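Local coordinates for protein salmonella typhimurium DB7155 bacteriophage DET7 tailspike (Bacteriophage, PDB 2V5I) that probably binds and hydrolyses the O-antigen of its Salmonella host, acting as the trimeric receptor-binding tailspike of the phage, at residues N498-K503 with E513-G518; L521-V526 with G550-M555; D528-S533 with R546-S551. One frame throughout, in Å; residues are numbered along the deposited sequence.

Contact 1. Residues N498-K503 with E513-G518; sequences NAVSLK and EIPISG
K503 and E513 are paired in the beta hairpin made by strands 501-504 and 512-515, which form one edge of a five-stranded antiparallel sheet within the chain. The short strand axes run 160° apart. K503 and E513 are a hydrogen-bonded pair: K503 N donates to E513 O at 3.0 Å and E513 N to K503 O at 2.8 Å. E513 O also receives a CA-H...O contact from L502 CA at 3.4 Å.

The tight part lies next to this pair. P515 fits its ring against strand 501-503, with its CG 3.4 Å from S501 O and its CD against L502 CA and CB. V500 continues the packing, its CG1 meeting P515 CB at 3.8 Å. Beyond P515 the chains diverge.

The looser side holds a water, though its residues are buried too. The side chains of K503 and E513 cross without direct charge contact, K503 NZ and E513 OE1 being 4.6 Å apart with the water bridging them. K503 NZ makes a salt bridge with D528 of the second subunit, and E513 OE2 one with R506, in the turn of the hairpin itself. The second subunit also pairs with 513-515, so the sheet continues across the interface. A bend at the end of the lysine chain (chi4 63°) returns K503 NZ to its own strand, 3.1 Å from S501 O and above that carbonyl's plane.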
ATOM      1  N   ASN A 498     -10.331   3.204  39.879  1.00 14.11           N
ATOM      2  CA  ASN A 498     -11.762   3.080  40.102  1.00 14.99           C
ATOM      3  C   ASN A 498     -12.136   3.174  41.580  1.00 16.11           C
ATOM      4  O   ASN A 498     -13.137   2.618  42.002  1.00 18.05           O
ATOM      5  CB  ASN A 498     -12.335   1.800  39.463  1.00 15.55           C
ATOM      6  CG  ASN A 498     -11.959   1.643  38.025  1.00 12.48           C
ATOM      7  OD1 ASN A 498     -12.173   2.531  37.181  1.00 15.50           O
ATOM      8  ND2 ASN A 498     -11.330   0.481  37.724  1.00 19.14           N
ATOM      9  N   ALA A 499     -11.337   3.890  42.369  1.00 13.81           N
ATOM     10  CA  ALA A 499     -11.560   3.958  43.819  1.00 14.14           C
ATOM     11  C   ALA A 499     -12.885   4.637  44.240  1.00 14.05           C
ATOM     12  O   ALA A 499     -13.526   4.217  45.213  1.00 15.46           O
ATOM     13  CB  ALA A 499     -10.402   4.641  44.481  1.00 14.86           C
ATOM     14  N   VAL A 500     -13.289   5.668  43.514  1.00 11.47           N
ATOM     15  CA  VAL A 500     -14.461   6.485  43.851  1.00 10.71           C
ATOM     16  C   VAL A 500     -15.387   6.342  42.648  1.00 12.03           C
ATOM     17  O   VAL A 500     -14.946   6.598  41.523  1.00 11.40           O
ATOM     18  CB  VAL A 500     -14.110   7.965  44.064  1.00 11.40           C
ATOM     19  CG1 VAL A 500     -15.360   8.760  44.476  1.00 15.49           C
ATOM     20  CG2 VAL A 500     -13.025   8.105  45.120  1.00 13.63           C
ATOM     21  N   SER A 501     -16.631   5.886  42.873  1.00 11.49           N
ATOM     22  CA  SER A 501     -17.470   5.409  41.778  1.00 11.38           C
ATOM     23  C   SER A 501     -18.944   5.809  41.949  1.00 13.60           C
ATOM     24  O   SER A 501     -19.564   5.412  42.959  1.00 13.49           O
ATOM     25  CB  SER A 501     -17.349   3.864  41.802  1.00 14.72           C
ATOM     26  OG  SER A 501     -18.320   3.244  40.986  1.00 22.32           O
ATOM     27  N   LEU A 502     -19.491   6.535  40.981  1.00 11.57           N
ATOM     28  CA  LEU A 502     -20.930   6.826  40.850  1.00 10.05           C
ATOM     29  C   LEU A 502     -21.567   5.794  39.912  1.00 11.98           C
ATOM     30  O   LEU A 502     -21.016   5.511  38.852  1.00 11.70           O
ATOM     31  CB  LEU A 502     -21.095   8.210  40.268  1.00 10.99           C
ATOM     32  CG  LEU A 502     -22.566   8.610  40.234  1.00 14.69           C
ATOM     33  CD1 LEU A 502     -22.734  10.026  40.523  1.00 20.50           C
ATOM     34  CD2 LEU A 502     -23.166   8.211  38.915  1.00 18.72           C
ATOM     35  N   LYS A 503     -22.623   5.114  40.388  1.00  8.74           N
ATOM     36  CA  LYS A 503     -23.180   3.931  39.691  1.00  9.09           C
ATOM     37  C   LYS A 503     -24.666   4.076  39.421  1.00 11.39           C
ATOM     38  O   LYS A 503     -25.428   4.459  40.311  1.00 11.97           O
ATOM     39  CB  LYS A 503     -23.007   2.664  40.583  1.00  9.51           C
ATOM     40  CG  LYS A 503     -21.611   2.523  41.265  1.00 14.33           C
ATOM     41  CD  LYS A 503     -21.469   1.296  42.198  1.00 15.51           C
ATOM     42  CE  LYS A 503     -20.160   1.330  43.049  1.00 22.77           C
ATOM     43  NZ  LYS A 503     -20.085   2.515  44.002  1.00 21.55           N
ATOM     44  N   GLU A 513     -26.114   5.232  42.889  1.00  7.35           N
ATOM     45  CA  GLU A 513     -25.311   5.209  44.077  1.00  7.30           C
ATOM     46  C   GLU A 513     -24.283   6.319  43.955  1.00  8.85           C
ATOM     47  O   GLU A 513     -23.461   6.308  43.040  1.00  9.94           O
ATOM     48  CB  GLU A 513     -24.617   3.853  44.226  1.00  9.66           C
ATOM     49  CG  GLU A 513     -25.533   2.738  44.613  1.00 10.12           C
ATOM     50  CD  GLU A 513     -24.913   1.388  44.354  1.00 17.59           C
ATOM     51  OE1 GLU A 513     -24.217   0.917  45.252  1.00 16.63           O
ATOM     52  OE2 GLU A 513     -25.057   0.846  43.216  1.00 14.32           O
ATOM     53  N   ILE A 514     -24.353   7.249  44.907  1.00  8.33           N
ATOM     54  CA  ILE A 514     -23.638   8.539  44.837  1.00  7.51           C
ATOM     55  C   ILE A 514     -22.555   8.585  45.930  1.00  8.51           C
ATOM     56  O   ILE A 514     -22.896   8.409  47.076  1.00  8.86           O
ATOM     57  CB  ILE A 514     -24.631   9.682  45.109  1.00  8.36           C
ATOM     58  CG1 ILE A 514     -25.678   9.708  43.989  1.00  9.68           C
ATOM     59  CG2 ILE A 514     -23.902  10.987  45.163  1.00 10.16           C
ATOM     60  CD1 ILE A 514     -26.916  10.589  44.285  1.00 14.14           C
ATOM     61  N   PRO A 515     -21.253   8.764  45.571  1.00  9.45           N
ATOM     62  CA  PRO A 515     -20.214   8.940  46.584  1.00  9.65           C
ATOM     63  C   PRO A 515     -20.473  10.172  47.423  1.00  9.52           C
ATOM     64  O   PRO A 515     -20.822  11.230  46.882  1.00 11.57           O
ATOM     65  CB  PRO A 515     -18.925   9.089  45.735  1.00 11.03           C
ATOM     66  CG  PRO A 515     -19.250   8.485  44.401  1.00 13.33           C
ATOM     67  CD  PRO A 515     -20.717   8.784  44.202  1.00 12.59           C
ATOM     68  N   ILE A 516     -20.323  10.042  48.747  1.00  8.82           N
ATOM     69  CA  ILE A 516     -20.391  11.165  49.665  1.00  9.66           C
ATOM     70  C   ILE A 516     -19.182  11.131  50.565  1.00 10.56           C
ATOM     71  O   ILE A 516     -18.494  10.101  50.658  1.00  9.42           O
ATOM     72  CB  ILE A 516     -21.700  11.113  50.489  1.00  9.75           C
ATOM     73  CG1 ILE A 516     -21.683   9.975  51.505  1.00 10.67           C
ATOM     74  CG2 ILE A 516     -22.925  11.028  49.536  1.00 11.62           C
ATOM     75  CD1 ILE A 516     -22.936   9.946  52.395  1.00 14.58           C
ATOM     76  N   SER A 517     -18.862  12.278  51.195  1.00 11.58           N
ATOM     77  CA  SER A 517     -17.715  12.335  52.084  1.00 12.11           C
ATOM     78  C   SER A 517     -18.101  11.756  53.446  1.00 11.32           C
ATOM     79  O   SER A 517     -19.134  12.102  54.016  1.00 11.39           O
ATOM     80  CB  SER A 517     -17.214  13.748  52.279  1.00 12.67           C
ATOM     81  OG  SER A 517     -16.178  13.788  53.270  1.00 14.68           O
ATOM     82  N   GLY A 518     -17.272  10.862  53.970  1.00 13.08           N
ATOM     83  CA  GLY A 518     -17.561  10.309  55.282  1.00 12.78           C
ATOM     84  C   GLY A 518     -17.149  11.223  56.422  1.00 16.30           C
ATOM     85  O   GLY A 518     -17.436  10.938  57.580  1.00 17.54           O
TER
HETATM   86  O   HOH W   1     -21.916   1.958  46.200  1.00 17.68           O

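Contact 2. Residues L521-V526 with G550-M555; sequences LPDEGV and GSKTRM
R554 and K552 reach from strand 552-556 to the loop 521-526, in a partly buried polar contact where two long basic side chains grip main-chain carbonyls of a 3-10 turn and its flanks. The loop is part of the connection between strands 512-515 and 531-537.

R554 meets L521 end-on: NH1 and NH2 both donate to L521 O, each at 2.8 Å. The carbonyl oxygen lies in the guanidinium plane, which fixes the rotation of the group. NH2 makes a second bond, a salt bridge to D523 OD1 at 3.0 Å. NH2 approaches OD1 on the anti side, and the oxygen is tilted from the guanidinium plane, the carboxylate and guanidinium planes being 21° apart. A water, 2.7 Å from D523 OD1, also accepts from R554 NE, adding a second link between the two groups.

K552 passes beside D523 with its chain extended beyond CG, which carries NZ to two carbonyls. NZ lies 2.9 Å from V526 O, almost on the line of that C=O bond, and 2.9 Å from D523 O, well above the carbonyl plane. V526 meets the lysine tip to tip, its CG1 3.7 Å from K552 CD.

L521 and V526 of the loop pack on strands 531-537 and 540-546. Y535 OH from the first of these strands is hydrogen-bonded to R554 NH1, W542 from the second touches R554, and Y509 of the third subunit packs on L521, P522 and E524.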
ATOM      1  N   LEU A 521     -16.896  18.181  55.282  1.00 12.21           N
ATOM      2  CA  LEU A 521     -16.217  18.824  54.174  1.00 12.48           C
ATOM      3  C   LEU A 521     -15.830  20.237  54.517  1.00 13.25           C
ATOM      4  O   LEU A 521     -16.677  20.998  54.991  1.00 15.55           O
ATOM      5  CB  LEU A 521     -17.082  18.878  52.923  1.00 14.02           C
ATOM      6  CG  LEU A 521     -17.186  17.653  52.098  1.00 18.00           C
ATOM      7  CD1 LEU A 521     -18.231  17.892  51.003  1.00 13.87           C
ATOM      8  CD2 LEU A 521     -15.855  17.281  51.525  1.00 12.22           C
ATOM      9  N   PRO A 522     -14.601  20.645  54.159  1.00 12.43           N
ATOM     10  CA  PRO A 522     -14.272  22.047  54.206  1.00 13.25           C
ATOM     11  C   PRO A 522     -15.016  22.843  53.106  1.00 12.74           C
ATOM     12  O   PRO A 522     -15.504  22.253  52.120  1.00 11.84           O
ATOM     13  CB  PRO A 522     -12.743  22.029  54.016  1.00 14.49           C
ATOM     14  CG  PRO A 522     -12.514  20.936  53.124  1.00 16.25           C
ATOM     15  CD  PRO A 522     -13.483  19.849  53.613  1.00 13.14           C
ATOM     16  N   ASP A 523     -15.083  24.178  53.241  1.00 14.54           N
ATOM     17  CA  ASP A 523     -15.720  25.024  52.237  1.00 15.99           C
ATOM     18  C   ASP A 523     -15.249  24.793  50.803  1.00 15.76           C
ATOM     19  O   ASP A 523     -16.056  24.865  49.860  1.00 14.59           O
ATOM     20  CB  ASP A 523     -15.493  26.514  52.574  1.00 17.10           C
ATOM     21  CG  ASP A 523     -16.471  27.059  53.600  1.00 23.55           C
ATOM     22  OD1 ASP A 523     -17.233  26.256  54.226  1.00 25.07           O
ATOM     23  OD2 ASP A 523     -16.470  28.309  53.805  1.00 26.10           O
ATOM     24  N   GLU A 524     -13.961  24.477  50.633  1.00 15.10           N
ATOM     25  CA  GLU A 524     -13.367  24.214  49.313  1.00 16.28           C
ATOM     26  C   GLU A 524     -13.966  22.942  48.660  1.00 13.53           C
ATOM     27  O   GLU A 524     -13.711  22.679  47.487  1.00 14.13           O
ATOM     28  CB  GLU A 524     -11.842  23.939  49.389  1.00 18.05           C
ATOM     29  CG  GLU A 524     -10.959  24.878  50.106  1.00 26.54           C
ATOM     30  CD  GLU A 524     -10.841  24.523  51.597  1.00 30.53           C
ATOM     31  OE1 GLU A 524     -11.790  24.871  52.269  1.00 24.52           O
ATOM     32  OE2 GLU A 524      -9.832  23.923  52.085  1.00 30.80           O
ATOM     33  N   GLY A 525     -14.680  22.109  49.421  1.00 12.72           N
ATOM     34  CA  GLY A 525     -15.377  20.976  48.855  1.00 13.95           C
ATOM     35  C   GLY A 525     -16.503  21.230  47.877  1.00 14.44           C
ATOM     36  O   GLY A 525     -17.055  20.276  47.332  1.00 17.57           O
ATOM     37  N   VAL A 526     -16.887  22.491  47.677  1.00 11.72           N
ATOM     38  CA  VAL A 526     -17.768  22.838  46.588  1.00 11.19           C
ATOM     39  C   VAL A 526     -17.173  24.029  45.804  1.00 10.61           C
ATOM     40  O   VAL A 526     -16.672  24.971  46.400  1.00 14.48           O
ATOM     41  CB  VAL A 526     -19.224  23.145  47.097  1.00 11.89           C
ATOM     42  CG1 VAL A 526     -19.321  24.431  47.869  1.00 13.82           C
ATOM     43  CG2 VAL A 526     -20.158  23.087  46.013  1.00 15.00           C
ATOM     44  N   GLY A 550     -22.897  33.308  45.358  1.00 15.90           N
ATOM     45  CA  GLY A 550     -21.493  32.855  45.432  1.00 16.25           C
ATOM     46  C   GLY A 550     -21.036  32.448  46.808  1.00 16.03           C
ATOM     47  O   GLY A 550     -19.958  31.869  46.961  1.00 14.90           O
ATOM     48  N   SER A 551     -21.856  32.714  47.817  1.00 13.68           N
ATOM     49  CA  SER A 551     -21.492  32.320  49.188  1.00 14.59           C
ATOM     50  C   SER A 551     -21.822  30.832  49.372  1.00 14.87           C
ATOM     51  O   SER A 551     -22.490  30.234  48.527  1.00 15.07           O
ATOM     52  CB  SER A 551     -22.241  33.175  50.202  1.00 16.42           C
ATOM     53  OG  SER A 551     -23.603  32.856  50.232  1.00 16.85           O
ATOM     54  N   LYS A 552     -21.292  30.226  50.426  1.00 13.45           N
ATOM     55  CA  LYS A 552     -21.485  28.813  50.706  1.00 14.84           C
ATOM     56  C   LYS A 552     -22.287  28.641  51.968  1.00 14.19           C
ATOM     57  O   LYS A 552     -22.151  29.430  52.957  1.00 15.67           O
ATOM     58  CB  LYS A 552     -20.108  28.145  50.807  1.00 14.71           C
ATOM     59  CG  LYS A 552     -19.385  28.189  49.483  1.00 17.40           C
ATOM     60  CD  LYS A 552     -18.028  27.541  49.504  1.00 17.71           C
ATOM     61  CE  LYS A 552     -17.281  27.777  48.180  1.00 14.96           C
ATOM     62  NZ  LYS A 552     -15.949  27.174  48.174  1.00 15.55           N
ATOM     63  N   THR A 553     -23.118  27.612  51.995  1.00 12.69           N
ATOM     64  CA  THR A 553     -23.911  27.305  53.124  1.00 12.39           C
ATOM     65  C   THR A 553     -23.986  25.794  53.332  1.00 13.55           C
ATOM     66  O   THR A 553     -23.724  25.028  52.385  1.00 13.21           O
ATOM     67  CB  THR A 553     -25.314  27.961  52.985  1.00 15.12           C
ATOM     68  OG1 THR A 553     -25.978  27.967  54.243  1.00 18.02           O
ATOM     69  CG2 THR A 553     -26.203  27.222  51.977  1.00 13.83           C
ATOM     70  N   ARG A 554     -24.352  25.377  54.545  1.00 11.65           N
ATOM     71  CA  ARG A 554     -24.486  23.994  54.930  1.00 11.21           C
ATOM     72  C   ARG A 554     -25.910  23.746  55.416  1.00 12.90           C
ATOM     73  O   ARG A 554     -26.438  24.487  56.270  1.00 13.97           O
ATOM     74  CB  ARG A 554     -23.508  23.645  56.068  1.00 10.94           C
ATOM     75  CG  ARG A 554     -22.055  23.759  55.654  1.00 11.96           C
ATOM     76  CD  ARG A 554     -21.076  23.786  56.841  1.00 14.81           C
ATOM     77  NE  ARG A 554     -19.724  24.060  56.355  1.00 15.25           N
ATOM     78  CZ  ARG A 554     -18.893  23.150  55.849  1.00 18.01           C
ATOM     79  NH1 ARG A 554     -19.230  21.860  55.787  1.00 13.97           N
ATOM     80  NH2 ARG A 554     -17.692  23.546  55.413  1.00 17.99           N
ATOM     81  N   MET A 555     -26.530  22.726  54.850  1.00 10.61           N
ATOM     82  CA  MET A 555     -27.900  22.336  55.149  1.00 11.87           C
ATOM     83  C   MET A 555     -27.995  20.884  55.583  1.00 11.70           C
ATOM     84  O   MET A 555     -27.528  19.969  54.881  1.00 13.09           O
ATOM     85  CB  MET A 555     -28.773  22.485  53.887  1.00 12.78           C
ATOM     86  CG  MET A 555     -28.761  23.868  53.298  1.00 16.10           C
ATOM     87  SD  MET A 555     -30.037  24.121  52.052  1.00 17.74           S
ATOM     88  CE  MET A 555     -29.473  25.623  51.256  1.00 15.23           C
TER
HETATM   89  O   HOH W   2     -18.907  26.930  56.203  0.50 19.57           O

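Contact 3. Residues D528-S533 with R546-S551; sequences DINTMS and RLPDGS
I529 and N530 meet R546 and P548 where the start of strand 531-537 faces the end of strand 540-546 and the turn that follows it. Two backbone hydrogen bonds join the segments: N530 N to R546 O at 2.8 Å, and R546 N to T531 O at 3.1 Å.

Van der Waals contact is centred on the arginine. I529 lays CG1 over the middle of one guanidinium face, 3.6 Å from R546 CZ, while its CG2 turns to L547 O and P548 CA. R546 crosses I529 at a slant, its CB 3.5 Å from D528 O; CG anti to the main-chain nitrogen (chi1 -169°) and a chain extended to NE carry the guanidinium under I529 CG1. At right angles to P548, N530 brings OD1 to 3.3 Å from P548 CG.

Side-chain polar bonds hold each half in shape. R546 NE points at G550 O, 2.9 Å away and in the guanidinium plane, and NH1 reaches L527 O. T531 OG1 donates to D528 O at 2.6 Å.

S551 N bonded to D549 OD1 makes an Asx turn that overlaps the type I turn L547-G550; S551 OG also donates to that oxygen. The turn connects strand 540-546 to strand 552-556 of the three-stranded antiparallel sheet.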
ATOM      1  N   ASP A 528     -18.399  25.359  42.021  1.00 11.29           N
ATOM      2  CA  ASP A 528     -19.245  26.147  41.169  1.00 12.13           C
ATOM      3  C   ASP A 528     -20.504  26.603  41.863  1.00 10.28           C
ATOM      4  O   ASP A 528     -21.097  25.862  42.661  1.00 11.44           O
ATOM      5  CB  ASP A 528     -19.680  25.333  39.945  1.00 12.10           C
ATOM      6  CG  ASP A 528     -18.550  24.968  38.978  1.00 21.74           C
ATOM      7  OD1 ASP A 528     -17.469  25.613  38.994  1.00 20.96           O
ATOM      8  OD2 ASP A 528     -18.802  24.045  38.122  1.00 22.87           O
ATOM      9  N   ILE A 529     -20.986  27.779  41.480  1.00 12.10           N
ATOM     10  CA  ILE A 529     -22.303  28.261  41.886  1.00 12.21           C
ATOM     11  C   ILE A 529     -23.401  27.285  41.462  1.00 11.83           C
ATOM     12  O   ILE A 529     -23.322  26.679  40.391  1.00 12.11           O
ATOM     13  CB  ILE A 529     -22.576  29.645  41.256  1.00 13.96           C
ATOM     14  CG1 ILE A 529     -21.699  30.683  41.998  1.00 17.89           C
ATOM     15  CG2 ILE A 529     -24.042  30.035  41.379  1.00 15.94           C
ATOM     16  CD1 ILE A 529     -21.640  32.019  41.339  1.00 24.85           C
ATOM     17  N   ASN A 530     -24.371  27.099  42.348  1.00 10.85           N
ATOM     18  CA  ASN A 530     -25.529  26.213  42.136  1.00 10.08           C
ATOM     19  C   ASN A 530     -25.079  24.754  41.951  1.00  9.66           C
ATOM     20  O   ASN A 530     -25.545  24.035  41.070  1.00 10.57           O
ATOM     21  CB  ASN A 530     -26.408  26.679  40.986  1.00 11.32           C
ATOM     22  CG  ASN A 530     -27.070  28.028  41.272  1.00 12.81           C
ATOM     23  OD1 ASN A 530     -27.242  28.433  42.415  1.00 14.76           O
ATOM     24  ND2 ASN A 530     -27.346  28.757  40.215  1.00 14.04           N
ATOM     25  N   THR A 531     -24.164  24.373  42.811  1.00 11.50           N
ATOM     26  CA  THR A 531     -23.795  22.989  42.964  1.00  9.80           C
ATOM     27  C   THR A 531     -23.790  22.584  44.439  1.00 11.78           C
ATOM     28  O   THR A 531     -23.655  23.402  45.322  1.00 10.48           O
ATOM     29  CB  THR A 531     -22.427  22.666  42.287  1.00 13.55           C
ATOM     30  OG1 THR A 531     -21.363  23.277  43.001  1.00 13.87           O
ATOM     31  CG2 THR A 531     -22.401  23.092  40.820  1.00 14.72           C
ATOM     32  N   MET A 532     -23.936  21.290  44.674  1.00 11.16           N
ATOM     33  CA  MET A 532     -24.095  20.702  46.027  1.00 11.62           C
ATOM     34  C   MET A 532     -23.192  19.497  46.189  1.00 10.57           C
ATOM     35  O   MET A 532     -23.132  18.672  45.307  1.00 10.09           O
ATOM     36  CB  MET A 532     -25.552  20.214  46.159  1.00 13.24           C
ATOM     37  CG  MET A 532     -25.825  19.482  47.394  1.00 19.12           C
ATOM     38  SD  MET A 532     -27.488  18.775  47.356  1.00 19.34           S
ATOM     39  CE  MET A 532     -27.157  17.237  46.473  1.00 19.46           C
ATOM     40  N   SER A 533     -22.481  19.415  47.314  1.00 10.23           N
ATOM     41  CA  SER A 533     -21.715  18.212  47.691  1.00 11.08           C
ATOM     42  C   SER A 533     -22.260  17.656  49.000  1.00 10.95           C
ATOM     43  O   SER A 533     -22.601  18.420  49.930  1.00 13.38           O
ATOM     44  CB  SER A 533     -20.279  18.600  47.968  1.00 13.69           C
ATOM     45  OG  SER A 533     -19.705  19.140  46.808  1.00 19.87           O
ATOM     46  N   ARG A 546     -23.011  25.864  47.173  1.00 10.41           N
ATOM     47  CA  ARG A 546     -22.643  27.199  46.770  1.00 10.01           C
ATOM     48  C   ARG A 546     -23.871  27.853  46.136  1.00 10.46           C
ATOM     49  O   ARG A 546     -24.379  27.347  45.148  1.00 10.29           O
ATOM     50  CB  ARG A 546     -21.473  27.212  45.856  1.00 11.11           C
ATOM     51  CG  ARG A 546     -20.924  28.647  45.660  1.00 12.70           C
ATOM     52  CD  ARG A 546     -19.663  28.734  44.844  1.00 15.59           C
ATOM     53  NE  ARG A 546     -19.227  30.148  44.763  1.00 13.74           N
ATOM     54  CZ  ARG A 546     -18.511  30.672  43.774  1.00 15.64           C
ATOM     55  NH1 ARG A 546     -18.042  29.926  42.783  1.00 16.50           N
ATOM     56  NH2 ARG A 546     -18.216  31.974  43.806  1.00 18.67           N
ATOM     57  N   LEU A 547     -24.358  28.908  46.755  1.00 11.61           N
ATOM     58  CA  LEU A 547     -25.608  29.606  46.388  1.00 11.50           C
ATOM     59  C   LEU A 547     -25.437  30.534  45.209  1.00 11.72           C
ATOM     60  O   LEU A 547     -24.321  30.885  44.843  1.00 12.46           O
ATOM     61  CB  LEU A 547     -26.059  30.437  47.587  1.00 11.85           C
ATOM     62  CG  LEU A 547     -26.445  29.639  48.840  1.00 13.09           C
ATOM     63  CD1 LEU A 547     -26.561  30.527  50.100  1.00 13.69           C
ATOM     64  CD2 LEU A 547     -27.667  28.831  48.661  1.00 16.54           C
ATOM     65  N   PRO A 548     -26.571  31.005  44.636  1.00 13.57           N
ATOM     66  CA  PRO A 548     -26.509  31.933  43.523  1.00 14.32           C
ATOM     67  C   PRO A 548     -25.680  33.200  43.752  1.00 15.63           C
ATOM     68  O   PRO A 548     -25.049  33.684  42.804  1.00 17.35           O
ATOM     69  CB  PRO A 548     -27.983  32.286  43.299  1.00 15.38           C
ATOM     70  CG  PRO A 548     -28.698  31.067  43.674  1.00 15.51           C
ATOM     71  CD  PRO A 548     -27.937  30.562  44.904  1.00 16.32           C
ATOM     72  N   ASP A 549     -25.623  33.704  44.988  1.00 15.64           N
ATOM     73  CA  ASP A 549     -24.763  34.881  45.272  1.00 17.26           C
ATOM     74  C   ASP A 549     -23.273  34.572  45.484  1.00 18.22           C
ATOM     75  O   ASP A 549     -22.493  35.473  45.775  1.00 18.57           O
ATOM     76  CB  ASP A 549     -25.306  35.717  46.443  1.00 18.99           C
ATOM     77  CG  ASP A 549     -25.098  35.064  47.813  1.00 22.70           C
ATOM     78  OD1 ASP A 549     -24.527  33.951  47.892  1.00 17.99           O
ATOM     79  OD2 ASP A 549     -25.543  35.668  48.840  1.00 24.34           O
ATOM     80  N   GLY A 550     -22.897  33.308  45.358  1.00 15.90           N
ATOM     81  CA  GLY A 550     -21.493  32.855  45.432  1.00 16.25           C
ATOM     82  C   GLY A 550     -21.036  32.448  46.808  1.00 16.03           C
ATOM     83  O   GLY A 550     -19.958  31.869  46.961  1.00 14.90           O
ATOM     84  N   SER A 551     -21.856  32.714  47.817  1.00 13.68           N
ATOM     85  CA  SER A 551     -21.492  32.320  49.188  1.00 14.59           C
ATOM     86  C   SER A 551     -21.822  30.832  49.372  1.00 14.87           C
ATOM     87  O   SER A 551     -22.490  30.234  48.527  1.00 15.07           O
ATOM     88  CB  SER A 551     -22.241  33.175  50.202  1.00 16.42           C
ATOM     89  OG  SER A 551     -23.603  32.856  50.232  1.00 16.85           O
TER

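In the fold
The contacts follow the chain's C-terminal part, far from its centre and after the long parallel beta-helix. Contact 1 comes first, in the five-stranded antiparallel sheet; contacts 2 and 3 then both reach the three-stranded sheet 531-537, 540-546, 552-556 and share G550 and S551. Their centres lie about 8 Å apart, and they touch through G525 O and S533 OG, 2.9 Å, and through packing of V526 on T531. Contact 1 is centred about 19 Å from contact 2 and about 21 Å from contact 3. Strand pairing and the K503-D528 salt bridge join contact 1 of one subunit to contact 3 of another, consistent with an intertwined trimer.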